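Local coordinates for predicted ATPase of the ABC class (Vibrio vulnificus, PDB 5D6A), which probably hydrolyses ATP as an ABC-class ATPase and is captured here with the nucleotide analogue AMP-PNP, at residues A75-W86 with F169-R177; Q95-R104 with G122-F133. All blocks are in the same frame, centred on the assembly; numbering follows the deposited sequence.

Two contacts that share one sheet show how a loop of chain can be closed in nested steps. Contact 1 joins 75-86 to 169-177, and contact 2 (95-104 with 122-133) lies wholly within the stretch of chain that contact 1 closes. Their centres are about 15 Å apart, and they touch directly: W79 CH2 packs 3.4 Å from F133 CD1, while I102 CG2 lies 3.5 Å from S173 O. Contact 1 is the more peripheral, its centre about 29 Å from that of the chain, against about 15 Å for contact 2. Neither contributes to the AMP-PNP pocket, whose residues fall between 217 and 428; both lie in the N-terminal family region of ABC-class ATPases.

Contact 1: A75-W86 with F169-R177; sequences AFRAWSLTGLSW and FIRRSTIER
R77 reaches across to T174, and its NH2 donates to T174 OG1 at 3.2 Å with an N-H...O angle of 160°, the hydroxyl lying in the guanidinium plane. A bend at the third torsion of R77 turns the flat group so that I175 CG1 also borders its edge, while R171 CG covers one face. Further along, the two backbones meet: E176 N donates to T82 O over 3.1 Å, a nearly straight bond (168°). The same oxygen receives a CA-H...O contact from I175 CA at 3.5 Å, and the CB and CG2 of T82 rest against T174 O. With CG opposite its own nitrogen (chi1 -176°), the extended E176 chain crosses that of L84 at a slant, CB 3.8 Å from L84 CD2; its carboxylate goes on to a salt bridge with K181. At the other end A75 CB meets I170 CD1 at 3.6 Å. The setting is a helix laid against an antiparallel sheet: A75 and R77 point from strand 71-78 toward the 169-177 segment, F76 points away, and I170 of helix 155-172 also touches L140 on the adjoining strand 137-144. Behind this first shell, local bonds fix the partners. T174 OG1 lies between R77 NH2 and I170 O, while T174 N is held by R171 O at 2.8 Å. T82 OG1 donates to W79 O at 2.9 Å from above the carbonyl plane and receives a weak bond from L84 N, tying together the turn that presents T82 O. Further out, D54 serves both arginines: its carboxylate forms a salt bridge with R171 NE and its backbone carbonyl accepts from R77 NE, which probably eases the proximity of the two positive charges.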
loop_
_atom_site.group_PDB
_atom_site.type_symbol
_atom_site.label_atom_id
_atom_site.label_comp_id
_atom_site.label_asym_id
_atom_site.label_seq_id
_atom_site.Cartn_x
_atom_site.Cartn_y
_atom_site.Cartn_z
ATOM N N ALA A 75 15.873 30.550 -6.703
ATOM C CA ALA A 75 16.944 31.363 -7.265
ATOM C C ALA A 75 16.703 31.578 -8.748
ATOM O O ALA A 75 16.318 30.654 -9.459
ATOM C CB ALA A 75 18.289 30.697 -7.040
ATOM N N PHE A 76 16.942 32.800 -9.211
ATOM C CA PHE A 76 16.737 33.137 -10.614
ATOM C C PHE A 76 18.017 33.617 -11.285
ATOM O O PHE A 76 18.783 34.373 -10.698
ATOM C CB PHE A 76 15.651 34.206 -10.740
ATOM C CG PHE A 76 15.493 34.740 -12.131
ATOM C CD1 PHE A 76 14.769 34.035 -13.080
ATOM C CD2 PHE A 76 16.074 35.949 -12.494
ATOM C CE1 PHE A 76 14.627 34.523 -14.366
ATOM C CE2 PHE A 76 15.937 36.443 -13.776
ATOM C CZ PHE A 76 15.210 35.730 -14.714
ATOM N N ARG A 77 18.231 33.170 -12.523
ATOM C CA ARG A 77 19.394 33.570 -13.308
ATOM C C ARG A 77 19.028 33.873 -14.751
ATOM O O ARG A 77 18.543 32.994 -15.461
ATOM C CB ARG A 77 20.459 32.483 -13.319
ATOM C CG ARG A 77 21.060 32.157 -11.969
ATOM C CD ARG A 77 22.475 31.660 -12.180
ATOM N NE ARG A 77 23.332 32.744 -12.672
ATOM C CZ ARG A 77 24.585 32.599 -13.097
ATOM N NH1 ARG A 77 25.267 33.659 -13.515
ATOM N NH2 ARG A 77 25.162 31.402 -13.117
ATOM N N ALA A 78 19.291 35.104 -15.187
ATOM C CA ALA A 78 19.003 35.524 -16.558
ATOM C C ALA A 78 19.901 34.785 -17.546
ATOM O O ALA A 78 21.064 34.527 -17.252
ATOM C CB ALA A 78 19.190 37.027 -16.696
ATOM N N TRP A 79 19.357 34.461 -18.719
ATOM C CA TRP A 79 20.098 33.717 -19.753
ATOM C C TRP A 79 21.447 34.321 -20.163
ATOM O O TRP A 79 22.326 33.604 -20.642
ATOM C CB TRP A 79 19.248 33.551 -21.018
ATOM C CG TRP A 79 18.024 32.720 -20.844
ATOM C CD1 TRP A 79 16.740 33.162 -20.742
ATOM C CD2 TRP A 79 17.968 31.293 -20.751
ATOM N NE1 TRP A 79 15.884 32.097 -20.590
ATOM C CE2 TRP A 79 16.615 30.938 -20.592
ATOM C CE3 TRP A 79 18.933 30.280 -20.783
ATOM C CZ2 TRP A 79 16.199 29.613 -20.469
ATOM C CZ3 TRP A 79 18.519 28.962 -20.658
ATOM C CH2 TRP A 79 17.165 28.642 -20.505
ATOM N N SER A 80 21.607 35.630 -19.996
ATOM C CA SER A 80 22.847 36.304 -20.387
ATOM C C SER A 80 24.069 35.848 -19.591
ATOM O O SER A 80 25.171 35.746 -20.136
ATOM C CB SER A 80 22.693 37.816 -20.223
ATOM O OG SER A 80 21.596 38.292 -20.977
ATOM N N LEU A 81 23.862 35.560 -18.312
ATOM C CA LEU A 81 24.946 35.174 -17.413
ATOM C C LEU A 81 25.217 33.668 -17.349
ATOM O O LEU A 81 26.131 33.238 -16.643
ATOM C CB LEU A 81 24.610 35.668 -16.003
ATOM C CG LEU A 81 24.157 37.129 -15.897
ATOM C CD1 LEU A 81 23.798 37.472 -14.459
ATOM C CD2 LEU A 81 25.221 38.076 -16.437
ATOM N N THR A 82 24.447 32.876 -18.095
ATOM C CA THR A 82 24.566 31.413 -18.053
ATOM C C THR A 82 25.306 30.764 -19.222
ATOM O O THR A 82 25.943 29.726 -19.051
ATOM C CB THR A 82 23.168 30.765 -17.993
ATOM O OG1 THR A 82 22.434 31.088 -19.179
ATOM C CG2 THR A 82 22.397 31.258 -16.770
ATOM N N GLY A 83 25.209 31.360 -20.407
ATOM C CA GLY A 83 25.834 30.787 -21.600
ATOM C C GLY A 83 25.034 29.592 -22.108
ATOM O O GLY A 83 25.583 28.689 -22.741
ATOM N N LEU A 84 23.731 29.594 -21.822
ATOM C CA LEU A 84 22.830 28.514 -22.229
ATOM C C LEU A 84 21.585 29.047 -22.948
ATOM O O LEU A 84 20.556 28.371 -23.001
ATOM C CB LEU A 84 22.407 27.696 -21.000
ATOM C CG LEU A 84 23.518 26.976 -20.228
ATOM C CD1 LEU A 84 22.986 26.386 -18.933
ATOM C CD2 LEU A 84 24.163 25.895 -21.082
ATOM N N SER A 85 21.684 30.252 -23.508
ATOM C CA SER A 85 20.560 30.869 -24.221
ATOM C C SER A 85 20.120 30.023 -25.414
ATOM O O SER A 85 18.941 30.002 -25.769
ATOM C CB SER A 85 20.936 32.270 -24.707
ATOM O OG SER A 85 21.269 33.112 -23.620
ATOM N N TRP A 86 21.081 29.339 -26.027
ATOM C CA TRP A 86 20.809 28.479 -27.177
ATOM C C TRP A 86 19.739 27.412 -26.893
ATOM O O TRP A 86 19.061 26.959 -27.818
ATOM C CB TRP A 86 22.106 27.819 -27.654
ATOM C CG TRP A 86 22.771 26.986 -26.607
ATOM C CD1 TRP A 86 23.616 27.419 -25.627
ATOM C CD2 TRP A 86 22.650 25.573 -26.438
ATOM N NE1 TRP A 86 24.027 26.361 -24.854
ATOM C CE2 TRP A 86 23.447 25.215 -25.331
ATOM C CE3 TRP A 86 21.946 24.571 -27.118
ATOM C CZ2 TRP A 86 23.561 23.899 -24.885
ATOM C CZ3 TRP A 86 22.059 23.265 -26.675
ATOM C CH2 TRP A 86 22.861 22.939 -25.567
ATOM N N PHE A 169 26.661 26.532 -5.779
ATOM C CA PHE A 169 25.892 25.472 -6.438
ATOM C C PHE A 169 24.932 26.070 -7.463
ATOM O O PHE A 169 24.729 25.496 -8.531
ATOM C CB PHE A 169 25.115 24.622 -5.429
ATOM C CG PHE A 169 25.940 24.162 -4.262
ATOM C CD1 PHE A 169 27.166 23.539 -4.461
ATOM C CD2 PHE A 169 25.470 24.310 -2.965
ATOM C CE1 PHE A 169 27.928 23.113 -3.387
ATOM C CE2 PHE A 169 26.221 23.873 -1.887
ATOM C CZ PHE A 169 27.451 23.274 -2.098
ATOM N N ILE A 170 24.350 27.221 -7.129
ATOM C CA ILE A 170 23.427 27.922 -8.022
ATOM C C ILE A 170 24.148 28.364 -9.294
ATOM O O ILE A 170 23.572 28.330 -10.382
ATOM C CB ILE A 170 22.790 29.150 -7.333
ATOM C CG1 ILE A 170 21.867 28.697 -6.197
ATOM C CG2 ILE A 170 21.994 29.976 -8.335
ATOM C CD1 ILE A 170 21.356 29.824 -5.321
ATOM N N ARG A 171 25.406 28.776 -9.151
ATOM C CA ARG A 171 26.199 29.212 -10.300
ATOM C C ARG A 171 26.679 28.030 -11.133
ATOM O O ARG A 171 26.359 27.928 -12.314
ATOM C CB ARG A 171 27.394 30.064 -9.858
ATOM C CG ARG A 171 27.002 31.416 -9.284
ATOM C CD ARG A 171 28.213 32.279 -8.967
ATOM N NE ARG A 171 27.816 33.578 -8.415
ATOM C CZ ARG A 171 27.782 33.888 -7.119
ATOM N NH1 ARG A 171 28.150 33.012 -6.190
ATOM N NH2 ARG A 171 27.395 35.104 -6.748
ATOM N N ARG A 172 27.430 27.132 -10.507
ATOM C CA ARG A 172 27.978 25.964 -11.203
ATOM C C ARG A 172 26.937 25.150 -11.971
ATOM O O ARG A 172 27.211 24.664 -13.068
ATOM C CB ARG A 172 28.709 25.053 -10.220
ATOM C CG ARG A 172 29.950 25.673 -9.601
ATOM C CD ARG A 172 30.587 24.714 -8.611
ATOM N NE ARG A 172 31.098 23.510 -9.266
ATOM C CZ ARG A 172 31.548 22.434 -8.625
ATOM N NH1 ARG A 172 31.534 22.383 -7.296
ATOM N NH2 ARG A 172 31.999 21.393 -9.318
ATOM N N SER A 173 25.746 25.008 -11.400
ATOM C CA SER A 173 24.686 24.233 -12.043
ATOM C C SER A 173 24.067 24.955 -13.240
ATOM O O SER A 173 23.390 24.330 -14.051
ATOM C CB SER A 173 23.584 23.888 -11.037
ATOM O OG SER A 173 22.912 25.057 -10.601
ATOM N N THR A 174 24.297 26.263 -13.342
ATOM C CA THR A 174 23.731 27.063 -14.436
ATOM C C THR A 174 24.777 27.858 -15.227
ATOM O O THR A 174 24.569 29.030 -15.536
ATOM C CB THR A 174 22.671 28.039 -13.899
ATOM O OG1 THR A 174 23.246 28.826 -12.853
ATOM C CG2 THR A 174 21.477 27.280 -13.351
ATOM N N ILE A 175 25.898 27.212 -15.543
ATOM C CA ILE A 175 26.967 27.813 -16.348
ATOM C C ILE A 175 27.503 26.738 -17.287
ATOM O O ILE A 175 28.084 25.746 -16.841
ATOM C CB ILE A 175 28.109 28.388 -15.487
ATOM C CG1 ILE A 175 27.610 29.590 -14.680
ATOM C CG2 ILE A 175 29.269 28.833 -16.368
ATOM C CD1 ILE A 175 28.644 30.188 -13.751
ATOM N N GLU A 176 27.294 26.944 -18.585
ATOM C CA GLU A 176 27.706 25.992 -19.623
ATOM C C GLU A 176 29.002 25.232 -19.298
ATOM O O GLU A 176 28.993 24.006 -19.177
ATOM C CB GLU A 176 27.838 26.717 -20.971
ATOM C CG GLU A 176 28.180 25.813 -22.149
ATOM C CD GLU A 176 28.366 26.570 -23.456
ATOM O OE1 GLU A 176 28.435 27.819 -23.437
ATOM O OE2 GLU A 176 28.459 25.909 -24.511
ATOM N N ARG A 177 30.106 25.959 -19.159
ATOM C CA ARG A 177 31.405 25.335 -18.881
ATOM C C ARG A 177 31.477 24.587 -17.545
ATOM O O ARG A 177 32.169 23.574 -17.446
ATOM C CB ARG A 177 32.536 26.371 -18.991
ATOM C CG ARG A 177 32.368 27.606 -18.118
ATOM C CD ARG A 177 33.432 28.642 -18.439
ATOM N NE ARG A 177 33.212 29.905 -17.731
ATOM C CZ ARG A 177 33.680 30.196 -16.519
ATOM N NH1 ARG A 177 34.411 29.317 -15.837
ATOM N NH2 ARG A 177 33.413 31.379 -15.977
#

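Contact 2: Q95-R104 with G122-F133; sequences QLGARDFIAR and GQTVLDSTSVLF
R99 brings its guanidinium edge to three acceptors of the facing segment, all close to its plane. The chain kinks about its CG-CD bond (chi3 54°), which lets NE donate to V131 O at 2.9 Å, nearly straight at 165°, while NH2 forms a salt bridge to D127 OD1 at 2.7 Å and a further bond to S128 O. The D127 carboxylate stands steeply to the guanidinium, and its OD1 is met nearly along the C-O axis. Bonds to three separate residues should restrict rotation of the guanidinium. R104 makes a second grip, NH1 and NH2 both donating to G122 O, the NH1 bond being 3.1 Å long. Its NE forms a salt bridge with D100 OD2 at 2.8 Å, from above the carboxylate plane, and H187 bonds that same oxygen, so the aspartate steadies the arginine from within the helix. The scaffold beneath is the antiparallel sheet: the 95-104 part of helix 92-109 packs on strand 131-133, their axes approaching to 7.9 Å with N-to-C directions 142° apart. Just ahead of the strand, D127 centres an inverse gamma turn and S128 OG accepts from S130 N in an ST turn; these turns probably help place D127 and S128 O beside R99. Two waters add bridging bonds: one donates to both L96 O and L126 O, and another donates to D100 OD1 while accepting from L126 N. Apolar contacts fill in between. R99 CG lies over one face of the F133 ring, 3.5 Å from its centroid, in a CH-pi contact, and A98 CB and I102 CD1 border the ring edge. V131 seats its CG2 against A103 CB at 3.6 Å and its CG1 against I102 CG2, while V125 CG1 lies 4.2 Å from L96 CG and also packs on the CB of D100.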
loop_
_atom_site.group_PDB
_atom_site.type_symbol
_atom_site.label_atom_id
_atom_site.label_comp_id
_atom_site.label_asym_id
_atom_site.label_seq_id
_atom_site.Cartn_x
_atom_site.Cartn_y
_atom_site.Cartn_z
ATOM N N GLN A 95 14.653 20.690 -23.994
ATOM C CA GLN A 95 14.718 21.589 -22.847
ATOM C C GLN A 95 14.271 20.864 -21.586
ATOM O O GLN A 95 14.712 21.190 -20.489
ATOM C CB GLN A 95 13.841 22.817 -23.073
ATOM C CG GLN A 95 14.173 23.579 -24.343
ATOM C CD GLN A 95 13.334 24.826 -24.516
ATOM O OE1 GLN A 95 13.124 25.582 -23.568
ATOM N NE2 GLN A 95 12.871 25.063 -25.737
ATOM N N LEU A 96 13.391 19.880 -21.753
ATOM C CA LEU A 96 12.897 19.089 -20.631
ATOM C C LEU A 96 14.069 18.358 -19.972
ATOM O O LEU A 96 14.178 18.313 -18.747
ATOM C CB LEU A 96 11.845 18.085 -21.110
ATOM C CG LEU A 96 11.076 17.295 -20.053
ATOM C CD1 LEU A 96 10.284 18.231 -19.160
ATOM C CD2 LEU A 96 10.146 16.291 -20.718
ATOM N N GLY A 97 14.946 17.799 -20.798
ATOM C CA GLY A 97 16.122 17.090 -20.301
ATOM C C GLY A 97 17.130 18.047 -19.690
ATOM O O GLY A 97 17.727 17.757 -18.653
ATOM N N ALA A 98 17.324 19.192 -20.342
ATOM C CA ALA A 98 18.248 20.208 -19.854
ATOM C C ALA A 98 17.874 20.610 -18.430
ATOM O O ALA A 98 18.729 20.681 -17.552
ATOM C CB ALA A 98 18.231 21.420 -20.772
ATOM N N ARG A 99 16.587 20.861 -18.207
ATOM C CA ARG A 99 16.081 21.232 -16.883
ATOM C C ARG A 99 16.318 20.104 -15.876
ATOM O O ARG A 99 16.637 20.352 -14.711
ATOM C CB ARG A 99 14.590 21.545 -16.961
ATOM C CG ARG A 99 14.244 22.794 -17.755
ATOM C CD ARG A 99 12.787 22.762 -18.187
ATOM N NE ARG A 99 11.889 22.560 -17.054
ATOM C CZ ARG A 99 10.606 22.224 -17.154
ATOM N NH1 ARG A 99 10.047 22.023 -18.344
ATOM N NH2 ARG A 99 9.881 22.065 -16.053
ATOM N N ASP A 100 16.145 18.866 -16.337
ATOM C CA ASP A 100 16.356 17.693 -15.498
ATOM C C ASP A 100 17.835 17.554 -15.161
ATOM O O ASP A 100 18.201 17.326 -14.011
ATOM C CB ASP A 100 15.887 16.430 -16.221
ATOM C CG ASP A 100 16.066 15.176 -15.384
ATOM O OD1 ASP A 100 15.468 15.093 -14.292
ATOM O OD2 ASP A 100 16.782 14.257 -15.836
ATOM N N PHE A 101 18.679 17.694 -16.178
ATOM C CA PHE A 101 20.123 17.571 -16.010
ATOM C C PHE A 101 20.652 18.628 -15.039
ATOM O O PHE A 101 21.520 18.338 -14.215
ATOM C CB PHE A 101 20.826 17.685 -17.367
ATOM C CG PHE A 101 22.306 17.413 -17.312
ATOM C CD1 PHE A 101 22.793 16.123 -17.468
ATOM C CD2 PHE A 101 23.210 18.443 -17.105
ATOM C CE1 PHE A 101 24.151 15.867 -17.420
ATOM C CE2 PHE A 101 24.567 18.194 -17.054
ATOM C CZ PHE A 101 25.039 16.905 -17.211
ATOM N N ILE A 102 20.124 19.846 -15.139
ATOM C CA ILE A 102 20.526 20.947 -14.255
ATOM C C ILE A 102 20.169 20.653 -12.792
ATOM O O ILE A 102 20.938 20.967 -11.885
ATOM C CB ILE A 102 19.905 22.283 -14.715
ATOM C CG1 ILE A 102 20.595 22.756 -15.998
ATOM C CG2 ILE A 102 20.060 23.355 -13.645
ATOM C CD1 ILE A 102 19.936 23.950 -16.653
ATOM N N ALA A 103 19.005 20.044 -12.572
ATOM C CA ALA A 103 18.566 19.685 -11.224
ATOM C C ALA A 103 19.488 18.625 -10.622
ATOM O O ALA A 103 19.852 18.703 -9.447
ATOM C CB ALA A 103 17.136 19.177 -11.252
ATOM N N ARG A 104 19.864 17.640 -11.436
ATOM C CA ARG A 104 20.749 16.561 -10.993
ATOM C C ARG A 104 22.164 17.070 -10.752
ATOM O O ARG A 104 22.848 16.593 -9.852
ATOM C CB ARG A 104 20.770 15.426 -12.014
ATOM C CG ARG A 104 19.414 14.790 -12.260
ATOM C CD ARG A 104 19.505 13.693 -13.304
ATOM N NE ARG A 104 18.181 13.223 -13.703
ATOM C CZ ARG A 104 17.478 12.291 -13.064
ATOM N NH1 ARG A 104 17.957 11.698 -11.974
ATOM N NH2 ARG A 104 16.281 11.947 -13.522
ATOM N N GLY A 122 14.305 10.219 -9.513
ATOM C CA GLY A 122 14.882 8.903 -9.763
ATOM C C GLY A 122 15.246 8.606 -11.204
ATOM O O GLY A 122 16.015 9.342 -11.828
ATOM N N GLN A 123 14.672 7.529 -11.733
ATOM C CA GLN A 123 14.962 7.071 -13.092
ATOM C C GLN A 123 14.188 7.785 -14.199
ATOM O O GLN A 123 14.435 7.527 -15.379
ATOM C CB GLN A 123 14.695 5.565 -13.188
ATOM C CG GLN A 123 15.508 4.749 -12.208
ATOM C CD GLN A 123 16.994 4.874 -12.450
ATOM O OE1 GLN A 123 17.729 5.368 -11.598
ATOM N NE2 GLN A 123 17.439 4.466 -13.632
ATOM N N THR A 124 13.270 8.674 -13.837
ATOM C CA THR A 124 12.462 9.375 -14.837
ATOM C C THR A 124 12.839 10.839 -15.020
ATOM O O THR A 124 13.510 11.438 -14.182
ATOM C CB THR A 124 10.957 9.319 -14.489
ATOM O OG1 THR A 124 10.743 9.882 -13.191
ATOM C CG2 THR A 124 10.447 7.885 -14.511
ATOM N N VAL A 125 12.395 11.394 -16.141
ATOM C CA VAL A 125 12.602 12.790 -16.479
ATOM C C VAL A 125 11.212 13.403 -16.574
ATOM O O VAL A 125 10.483 13.163 -17.537
ATOM C CB VAL A 125 13.333 12.942 -17.822
ATOM C CG1 VAL A 125 13.504 14.416 -18.174
ATOM C CG2 VAL A 125 14.678 12.230 -17.769
ATOM N N LEU A 126 10.841 14.185 -15.567
ATOM C CA LEU A 126 9.517 14.784 -15.516
ATOM C C LEU A 126 9.550 16.288 -15.714
ATOM O O LEU A 126 10.587 16.927 -15.554
ATOM C CB LEU A 126 8.868 14.472 -14.164
ATOM C CG LEU A 126 8.728 12.994 -13.791
ATOM C CD1 LEU A 126 8.193 12.854 -12.376
ATOM C CD2 LEU A 126 7.835 12.255 -14.776
ATOM N N ASP A 127 8.398 16.843 -16.075
ATOM C CA ASP A 127 8.243 18.279 -16.241
ATOM C C ASP A 127 8.052 18.792 -14.819
ATOM O O ASP A 127 6.936 18.863 -14.319
ATOM C CB ASP A 127 7.037 18.578 -17.140
ATOM C CG ASP A 127 6.881 20.052 -17.458
ATOM O OD1 ASP A 127 7.522 20.891 -16.796
ATOM O OD2 ASP A 127 6.096 20.370 -18.374
ATOM N N SER A 128 9.168 19.130 -14.176
ATOM C CA SER A 128 9.187 19.544 -12.774
ATOM C C SER A 128 9.414 21.026 -12.522
ATOM O O SER A 128 9.902 21.748 -13.387
ATOM C CB SER A 128 10.292 18.767 -12.064
ATOM O OG SER A 128 10.428 19.175 -10.718
ATOM N N THR A 129 9.069 21.457 -11.307
ATOM C CA THR A 129 9.248 22.848 -10.881
ATOM C C THR A 129 10.585 23.067 -10.177
ATOM O O THR A 129 10.909 24.193 -9.801
ATOM C CB THR A 129 8.117 23.315 -9.938
ATOM O OG1 THR A 129 8.071 22.480 -8.773
ATOM C CG2 THR A 129 6.776 23.272 -10.649
ATOM N N SER A 130 11.356 21.999 -9.989
ATOM C CA SER A 130 12.663 22.127 -9.348
ATOM C C SER A 130 13.578 22.993 -10.217
ATOM O O SER A 130 14.439 23.705 -9.704
ATOM C CB SER A 130 13.281 20.752 -9.085
ATOM O OG SER A 130 13.365 19.996 -10.276
ATOM N N VAL A 131 13.383 22.920 -11.534
ATOM C CA VAL A 131 14.133 23.730 -12.490
ATOM C C VAL A 131 13.179 24.149 -13.615
ATOM O O VAL A 131 12.657 23.302 -14.342
ATOM C CB VAL A 131 15.339 22.977 -13.082
ATOM C CG1 VAL A 131 16.053 23.843 -14.116
ATOM C CG2 VAL A 131 16.303 22.566 -11.982
ATOM N N LEU A 132 12.959 25.454 -13.751
ATOM C CA LEU A 132 12.053 25.991 -14.762
ATOM C C LEU A 132 12.730 26.982 -15.700
ATOM O O LEU A 132 13.618 27.728 -15.282
ATOM C CB LEU A 132 10.899 26.720 -14.069
ATOM C CG LEU A 132 9.972 25.888 -13.189
ATOM C CD1 LEU A 132 9.048 26.795 -12.391
ATOM C CD2 LEU A 132 9.180 24.903 -14.034
ATOM N N PHE A 133 12.309 26.980 -16.967
ATOM C CA PHE A 133 12.805 27.948 -17.949
ATOM C C PHE A 133 11.704 28.942 -18.276
ATOM O O PHE A 133 10.522 28.607 -18.261
ATOM C CB PHE A 133 13.265 27.318 -19.277
ATOM C CG PHE A 133 14.484 26.440 -19.177
ATOM C CD1 PHE A 133 15.506 26.715 -18.280
ATOM C CD2 PHE A 133 14.664 25.405 -20.083
ATOM C CE1 PHE A 133 16.635 25.914 -18.228
ATOM C CE2 PHE A 133 15.799 24.611 -20.044
ATOM C CZ PHE A 133 16.783 24.864 -19.112
HETATM O O HOH W 1 12.555 18.789 -16.563
HETATM O O HOH W 2 12.747 15.887 -13.873
#